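Local coordinates for putative GGDEF domain membrane protein (PDB 5EUH) that probably makes the second messenger cyclic di-GMP from two GTP molecules through this GGDEF domain, which here holds the product, at residues K31-F43 against E83-A97. Numbering follows the deposited sequence.
Sequences KPLSLLMIDADHF and EEFSVILAETDSVGA. With C2E (9,9'-[(2R,3R,3aS,5S,7aR,9R,10R,10aS,12S,14aR)-3,5,10,12-tetrahydroxy-5,12-dioxidooctahydro-2H,7H-difuro[3,2-d:3',2'-j][1,3,7,9,2,8]tetraoxadiphosphacyclododecine-2,9-diyl]bis(2-amino-1,9-dihydro-6H-purin-6-one)), chain E; SO4 (sulfate ion), chain G.
Ser-34 and Leu-36 both set their first side-chain branch opposite their own carbonyl carbon (chi1 -64° and -61°), which sends the hydroxyl of one to Thr-92 and the isobutyl group of the other over Val-87 and Leu-89. Ser-34 OG donates to Thr-92 O at 2.8 Å, reaching it from above the carbonyl plane, and the same hydroxyl is also hydrogen-bonded to Thr-129 on strand 123-130. Ala-97 CB rests against it, 3.8 Å from Ser-34 OG, so the first turn of helix 94-109 closes over this polar spot. Farther along the same face, Leu-36 CG lies 3.7 Å from Val-87 CG2 and also packs on Leu-89 CD1. Ile-38 CD1 meets Val-87 CG1 at 3.9 Å.

Beneath these side chains strands 33-40 and 84-90 run antiparallel in the mixed central sheet of the GGDEF domain. Ser-34, Leu-36 and Ile-38 form hydrogen-bonded pairs with Leu-89, Val-87 and Phe-85, each joined by two backbone bonds. Glu-84 and Phe-85 belong to the GGEEF sequence, this protein's form of the signature, and the like-charged side chains of Asp-39 and Glu-84 lie side by side. On the face that carries these two acids, opposite Ser-34 and Leu-36, Leu-33 CD1 touches Ile-88 CG2 at 3.9 Å, and Ile-88 and Leu-35 both pack on Leu-19 of helix 12-29.

At the other end of the pair a type II turn, Leu-89 to Thr-92, leads the chain to Asp-93, which caps helix 94-109 by accepting from Gly-96 N. Thr-92 OG1 receives a nearly straight bond (2.9 Å, 172°) from N21 of a cyclic di-GMP guanine; Arg-71, Arg-72 and Asp-75 also bind the dinucleotide, consistent with the RxxD inhibitory site of diguanylate cyclases.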
loop_
_atom_site.group_PDB
_atom_site.type_symbol
_atom_site.label_atom_id
_atom_site.label_comp_id
_atom_site.label_asym_id
_atom_site.label_seq_id
_atom_site.Cartn_x
_atom_site.Cartn_y
_atom_site.Cartn_z
ATOM N N LYS A 31 9.691 -16.022 9.326
ATOM C CA LYS A 31 10.143 -15.009 8.382
ATOM C C LYS A 31 9.334 -13.728 8.554
ATOM O O LYS A 31 8.121 -13.788 8.772
ATOM C CB LYS A 31 10.000 -15.506 6.949
ATOM C CG LYS A 31 10.602 -16.874 6.706
ATOM C CD LYS A 31 11.914 -16.786 5.954
ATOM C CE LYS A 31 12.310 -18.152 5.419
ATOM N NZ LYS A 31 13.596 -18.120 4.668
ATOM N N PRO A 32 9.978 -12.567 8.450
ATOM C CA PRO A 32 9.263 -11.306 8.677
ATOM C C PRO A 32 8.138 -11.101 7.673
ATOM O O PRO A 32 8.276 -11.398 6.487
ATOM C CB PRO A 32 10.357 -10.244 8.519
ATOM C CG PRO A 32 11.433 -10.917 7.733
ATOM C CD PRO A 32 11.402 -12.348 8.152
ATOM N N LEU A 33 7.016 -10.586 8.168
ATOM C CA LEU A 33 5.837 -10.307 7.359
ATOM C C LEU A 33 5.512 -8.826 7.480
ATOM O O LEU A 33 5.186 -8.348 8.572
ATOM C CB LEU A 33 4.652 -11.164 7.812
ATOM C CG LEU A 33 3.311 -10.886 7.139
ATOM C CD1 LEU A 33 3.346 -11.301 5.681
ATOM C CD2 LEU A 33 2.193 -11.596 7.881
ATOM N N SER A 34 5.596 -8.104 6.365
ATOM C CA SER A 34 5.396 -6.664 6.340
ATOM C C SER A 34 4.089 -6.311 5.643
ATOM O O SER A 34 3.626 -7.024 4.750
ATOM C CB SER A 34 6.556 -5.959 5.635
ATOM O OG SER A 34 7.767 -6.141 6.344
ATOM N N LEU A 35 3.502 -5.196 6.063
ATOM C CA LEU A 35 2.301 -4.649 5.455
ATOM C C LEU A 35 2.564 -3.231 4.972
ATOM O O LEU A 35 3.369 -2.501 5.554
ATOM C CB LEU A 35 1.130 -4.636 6.439
ATOM C CG LEU A 35 0.097 -5.752 6.330
ATOM C CD1 LEU A 35 0.747 -7.107 6.529
ATOM C CD2 LEU A 35 -0.998 -5.522 7.352
ATOM N N LEU A 36 1.871 -2.849 3.903
ATOM C CA LEU A 36 1.908 -1.491 3.383
ATOM C C LEU A 36 0.484 -0.986 3.231
ATOM O O LEU A 36 -0.360 -1.670 2.645
ATOM C CB LEU A 36 2.624 -1.412 2.032
ATOM C CG LEU A 36 4.090 -1.825 1.917
ATOM C CD1 LEU A 36 4.625 -1.396 0.563
ATOM C CD2 LEU A 36 4.921 -1.234 3.033
ATOM N N MET A 37 0.217 0.203 3.761
ATOM C CA MET A 37 -1.050 0.893 3.561
ATOM C C MET A 37 -0.772 2.153 2.757
ATOM O O MET A 37 -0.034 3.030 3.212
ATOM C CB MET A 37 -1.715 1.231 4.892
ATOM C CG MET A 37 -2.116 0.022 5.705
ATOM S SD MET A 37 -3.477 -0.895 4.969
ATOM C CE MET A 37 -3.694 -2.168 6.209
ATOM N N ILE A 38 -1.353 2.234 1.568
ATOM C CA ILE A 38 -1.035 3.278 0.602
ATOM C C ILE A 38 -2.319 4.025 0.282
ATOM O O ILE A 38 -3.199 3.499 -0.411
ATOM C CB ILE A 38 -0.403 2.699 -0.671
ATOM C CG1 ILE A 38 0.804 1.833 -0.308
ATOM C CG2 ILE A 38 -0.003 3.813 -1.617
ATOM C CD1 ILE A 38 1.369 1.060 -1.463
ATOM N N ASP A 39 -2.426 5.251 0.780
ATOM C CA ASP A 39 -3.582 6.100 0.554
ATOM C C ASP A 39 -3.185 7.267 -0.340
ATOM O O ASP A 39 -2.076 7.797 -0.226
ATOM C CB ASP A 39 -4.141 6.618 1.881
ATOM C CG ASP A 39 -5.591 7.042 1.779
ATOM O OD1 ASP A 39 -5.874 8.040 1.086
ATOM O OD2 ASP A 39 -6.450 6.386 2.402
ATOM N N ALA A 40 -4.087 7.654 -1.236
ATOM C CA ALA A 40 -3.850 8.801 -2.100
ATOM C C ALA A 40 -4.065 10.096 -1.328
ATOM O O ALA A 40 -4.982 10.204 -0.510
ATOM C CB ALA A 40 -4.770 8.754 -3.319
ATOM N N ASP A 41 -3.212 11.082 -1.596
ATOM C CA ASP A 41 -3.238 12.351 -0.880
ATOM C C ASP A 41 -4.110 13.368 -1.599
ATOM O O ASP A 41 -4.036 13.510 -2.824
ATOM C CB ASP A 41 -1.824 12.911 -0.730
ATOM C CG ASP A 41 -0.970 12.096 0.211
ATOM O OD1 ASP A 41 -1.533 11.342 1.031
ATOM O OD2 ASP A 41 0.269 12.222 0.142
ATOM N N HIS A 42 -4.921 14.090 -0.822
ATOM C CA HIS A 42 -5.774 15.167 -1.327
ATOM C C HIS A 42 -6.598 14.701 -2.524
ATOM O O HIS A 42 -6.692 15.373 -3.553
ATOM C CB HIS A 42 -4.942 16.404 -1.674
ATOM C CG HIS A 42 -4.290 17.046 -0.489
ATOM N ND1 HIS A 42 -3.138 17.793 -0.586
ATOM C CD2 HIS A 42 -4.634 17.052 0.821
ATOM C CE1 HIS A 42 -2.796 18.230 0.613
ATOM N NE2 HIS A 42 -3.686 17.794 1.484
ATOM N N PHE A 43 -7.207 13.525 -2.375
ATOM C CA PHE A 43 -7.911 12.917 -3.498
ATOM C C PHE A 43 -9.240 13.610 -3.763
ATOM O O PHE A 43 -9.653 13.744 -4.921
ATOM C CB PHE A 43 -8.121 11.426 -3.240
ATOM C CG PHE A 43 -8.456 10.642 -4.473
ATOM C CD1 PHE A 43 -7.489 10.384 -5.425
ATOM C CD2 PHE A 43 -9.736 10.163 -4.683
ATOM C CE1 PHE A 43 -7.788 9.666 -6.563
ATOM C CE2 PHE A 43 -10.040 9.438 -5.818
ATOM C CZ PHE A 43 -9.065 9.193 -6.760
ATOM N N GLU A 83 -10.012 4.585 -1.957
ATOM C CA GLU A 83 -8.813 5.349 -2.266
ATOM C C GLU A 83 -7.549 4.752 -1.666
ATOM O O GLU A 83 -6.481 5.355 -1.809
ATOM C CB GLU A 83 -8.964 6.799 -1.783
ATOM C CG GLU A 83 -10.091 7.554 -2.462
ATOM C CD GLU A 83 -10.639 8.676 -1.608
ATOM O OE1 GLU A 83 -9.986 9.030 -0.605
ATOM O OE2 GLU A 83 -11.726 9.196 -1.935
ATOM N N GLU A 84 -7.627 3.600 -1.012
ATOM C CA GLU A 84 -6.477 2.968 -0.389
ATOM C C GLU A 84 -5.970 1.800 -1.227
ATOM O O GLU A 84 -6.658 1.288 -2.113
ATOM C CB GLU A 84 -6.819 2.465 1.017
ATOM C CG GLU A 84 -7.096 3.546 2.042
ATOM C CD GLU A 84 -8.545 3.982 2.057
ATOM O OE1 GLU A 84 -9.269 3.686 1.083
ATOM O OE2 GLU A 84 -8.963 4.618 3.047
ATOM N N PHE A 85 -4.745 1.384 -0.921
ATOM C CA PHE A 85 -4.159 0.162 -1.452
ATOM C C PHE A 85 -3.375 -0.508 -0.338
ATOM O O PHE A 85 -2.559 0.139 0.323
ATOM C CB PHE A 85 -3.235 0.440 -2.641
ATOM C CG PHE A 85 -3.956 0.629 -3.941
ATOM C CD1 PHE A 85 -4.509 -0.452 -4.606
ATOM C CD2 PHE A 85 -4.066 1.885 -4.510
ATOM C CE1 PHE A 85 -5.168 -0.279 -5.805
ATOM C CE2 PHE A 85 -4.723 2.062 -5.708
ATOM C CZ PHE A 85 -5.274 0.978 -6.356
ATOM N N SER A 86 -3.625 -1.794 -0.132
ATOM C CA SER A 86 -2.887 -2.592 0.833
ATOM C C SER A 86 -2.111 -3.675 0.100
ATOM O O SER A 86 -2.637 -4.315 -0.814
ATOM C CB SER A 86 -3.828 -3.223 1.861
ATOM O OG SER A 86 -3.103 -3.780 2.941
ATOM N N VAL A 87 -0.850 -3.866 0.486
ATOM C CA VAL A 87 0.005 -4.874 -0.125
ATOM C C VAL A 87 0.597 -5.750 0.970
ATOM O O VAL A 87 0.913 -5.273 2.066
ATOM C CB VAL A 87 1.117 -4.242 -0.999
ATOM C CG1 VAL A 87 0.781 -2.798 -1.345
ATOM C CG2 VAL A 87 2.482 -4.332 -0.333
ATOM N N ILE A 88 0.709 -7.045 0.683
ATOM C CA ILE A 88 1.359 -8.002 1.569
ATOM C C ILE A 88 2.769 -8.236 1.053
ATOM O O ILE A 88 2.969 -8.468 -0.145
ATOM C CB ILE A 88 0.581 -9.328 1.641
ATOM C CG1 ILE A 88 -0.862 -9.090 2.070
ATOM C CG2 ILE A 88 1.257 -10.287 2.603
ATOM C CD1 ILE A 88 -1.687 -10.356 2.117
ATOM N N LEU A 89 3.744 -8.165 1.949
ATOM C CA LEU A 89 5.146 -8.404 1.622
ATOM C C LEU A 89 5.616 -9.548 2.506
ATOM O O LEU A 89 6.259 -9.333 3.532
ATOM C CB LEU A 89 5.980 -7.155 1.831
ATOM C CG LEU A 89 5.581 -5.918 1.029
ATOM C CD1 LEU A 89 6.422 -4.732 1.456
ATOM C CD2 LEU A 89 5.730 -6.175 -0.458
ATOM N N ALA A 90 5.279 -10.769 2.107
ATOM C CA ALA A 90 5.700 -11.933 2.869
ATOM C C ALA A 90 7.204 -12.123 2.751
ATOM O O ALA A 90 7.806 -11.827 1.715
ATOM C CB ALA A 90 4.974 -13.182 2.384
ATOM N N GLU A 91 7.808 -12.610 3.834
ATOM C CA GLU A 91 9.244 -12.881 3.894
ATOM C C GLU A 91 10.057 -11.641 3.532
ATOM O O GLU A 91 11.094 -11.724 2.872
ATOM C CB GLU A 91 9.611 -14.068 3.006
ATOM C CG GLU A 91 8.747 -15.284 3.272
ATOM C CD GLU A 91 9.214 -16.511 2.532
ATOM O OE1 GLU A 91 10.222 -16.413 1.801
ATOM O OE2 GLU A 91 8.574 -17.572 2.685
ATOM N N THR A 92 9.573 -10.480 3.968
ATOM C CA THR A 92 10.238 -9.202 3.756
ATOM C C THR A 92 10.351 -8.488 5.093
ATOM O O THR A 92 9.350 -8.330 5.796
ATOM C CB THR A 92 9.467 -8.334 2.758
ATOM O OG1 THR A 92 9.350 -9.025 1.508
ATOM C CG2 THR A 92 10.183 -7.015 2.535
ATOM N N ASP A 93 11.563 -8.068 5.446
ATOM C CA ASP A 93 11.779 -7.392 6.716
ATOM C C ASP A 93 11.418 -5.912 6.592
ATOM O O ASP A 93 11.061 -5.419 5.518
ATOM C CB ASP A 93 13.221 -7.579 7.184
ATOM C CG ASP A 93 14.223 -6.856 6.307
ATOM O OD1 ASP A 93 13.889 -6.527 5.151
ATOM O OD2 ASP A 93 15.357 -6.621 6.776
ATOM N N SER A 94 11.515 -5.192 7.712
ATOM C CA SER A 94 11.089 -3.796 7.732
ATOM C C SER A 94 11.974 -2.930 6.845
ATOM O O SER A 94 11.486 -2.005 6.188
ATOM C CB SER A 94 11.088 -3.270 9.167
ATOM O OG SER A 94 10.596 -1.943 9.220
ATOM N N VAL A 95 13.276 -3.221 6.809
ATOM C CA VAL A 95 14.204 -2.412 6.021
ATOM C C VAL A 95 13.857 -2.497 4.540
ATOM O O VAL A 95 13.782 -1.479 3.842
ATOM C CB VAL A 95 15.653 -2.857 6.282
ATOM C CG1 VAL A 95 16.626 -1.965 5.528
ATOM C CG2 VAL A 95 15.949 -2.847 7.771
ATOM N N GLY A 96 13.646 -3.714 4.038
ATOM C CA GLY A 96 13.293 -3.879 2.640
ATOM C C GLY A 96 11.921 -3.336 2.304
ATOM O O GLY A 96 11.697 -2.858 1.189
ATOM N N ALA A 97 10.989 -3.394 3.259
ATOM C CA ALA A 97 9.659 -2.847 3.025
ATOM C C ALA A 97 9.699 -1.335 2.853
ATOM O O ALA A 97 8.906 -0.778 2.087
ATOM C CB ALA A 97 8.725 -3.229 4.172
HETATM P P1 C2E E . 17.070 -8.084 -1.196
HETATM O O2P C2E E . 18.325 -8.295 -0.387
HETATM O O1P C2E E . 16.069 -9.201 -1.341
HETATM O "O5'" C2E E . 17.462 -7.571 -2.670
HETATM C "C5'" C2E E . 18.835 -7.463 -3.035
HETATM C "C4'" C2E E . 18.993 -6.991 -4.475
HETATM O "O4'" C2E E . 19.143 -8.137 -5.314
HETATM C "C3'" C2E E . 17.801 -6.213 -5.015
HETATM O "O3'" C2E E . 18.003 -4.808 -4.942
HETATM C "C2'" C2E E . 17.744 -6.614 -6.470
HETATM O "O2'" C2E E . 18.427 -5.643 -7.268
HETATM C "C1'" C2E E . 18.476 -7.936 -6.558
HETATM N N9 C2E E . 17.446 -8.980 -6.724
HETATM C C8 C2E E . 17.001 -9.801 -5.758
HETATM N N7 C2E E . 16.050 -10.636 -6.239
HETATM C C5 C2E E . 15.876 -10.346 -7.540
HETATM C C6 C2E E . 15.027 -10.847 -8.638
HETATM O O6 C2E E . 14.219 -11.779 -8.447
HETATM N N1 C2E E . 15.155 -10.273 -9.840
HETATM C C2 C2E E . 16.017 -9.268 -10.077
HETATM N N2 C2E E . 16.082 -8.741 -11.325
HETATM N N3 C2E E . 16.826 -8.761 -9.114
HETATM C C4 C2E E . 16.798 -9.252 -7.854
HETATM P P11 C2E E . 16.748 -3.828 -4.702
HETATM O O21 C2E E . 17.269 -2.480 -4.265
HETATM O O11 C2E E . 15.814 -3.921 -5.882
HETATM O O5A C2E E . 16.039 -4.539 -3.449
HETATM C C5A C2E E . 16.065 -3.924 -2.167
HETATM C C4A C2E E . 15.192 -4.715 -1.205
HETATM O O4A C2E E . 13.831 -4.399 -1.468
HETATM C C3A C2E E . 15.285 -6.217 -1.400
HETATM O O3A C2E E . 16.290 -6.814 -0.595
HETATM C C2A C2E E . 13.918 -6.720 -1.001
HETATM O O2A C2E E . 13.895 -7.016 0.396
HETATM C C1A C2E E . 13.009 -5.545 -1.267
HETATM N N91 C2E E . 12.256 -5.776 -2.513
HETATM C C81 C2E E . 12.538 -5.230 -3.707
HETATM N N71 C2E E . 11.647 -5.641 -4.640
HETATM C C51 C2E E . 10.779 -6.466 -4.034
HETATM C C61 C2E E . 9.593 -7.248 -4.435
HETATM O O61 C2E E . 9.185 -7.227 -5.615
HETATM N N11 C2E E . 8.978 -7.973 -3.495
HETATM C C21 C2E E . 9.394 -8.016 -2.216
HETATM N N21 C2E E . 8.714 -8.778 -1.325
HETATM N N31 C2E E . 10.474 -7.325 -1.783
HETATM C C41 C2E E . 11.186 -6.551 -2.631
HETATM S S SO4 G . -6.601 12.677 2.132
HETATM O O1 SO4 G . -5.587 13.301 1.293
HETATM O O2 SO4 G . -6.954 11.371 1.589
HETATM O O3 SO4 G . -7.789 13.521 2.165
HETATM O O4 SO4 G . -6.070 12.512 3.479
#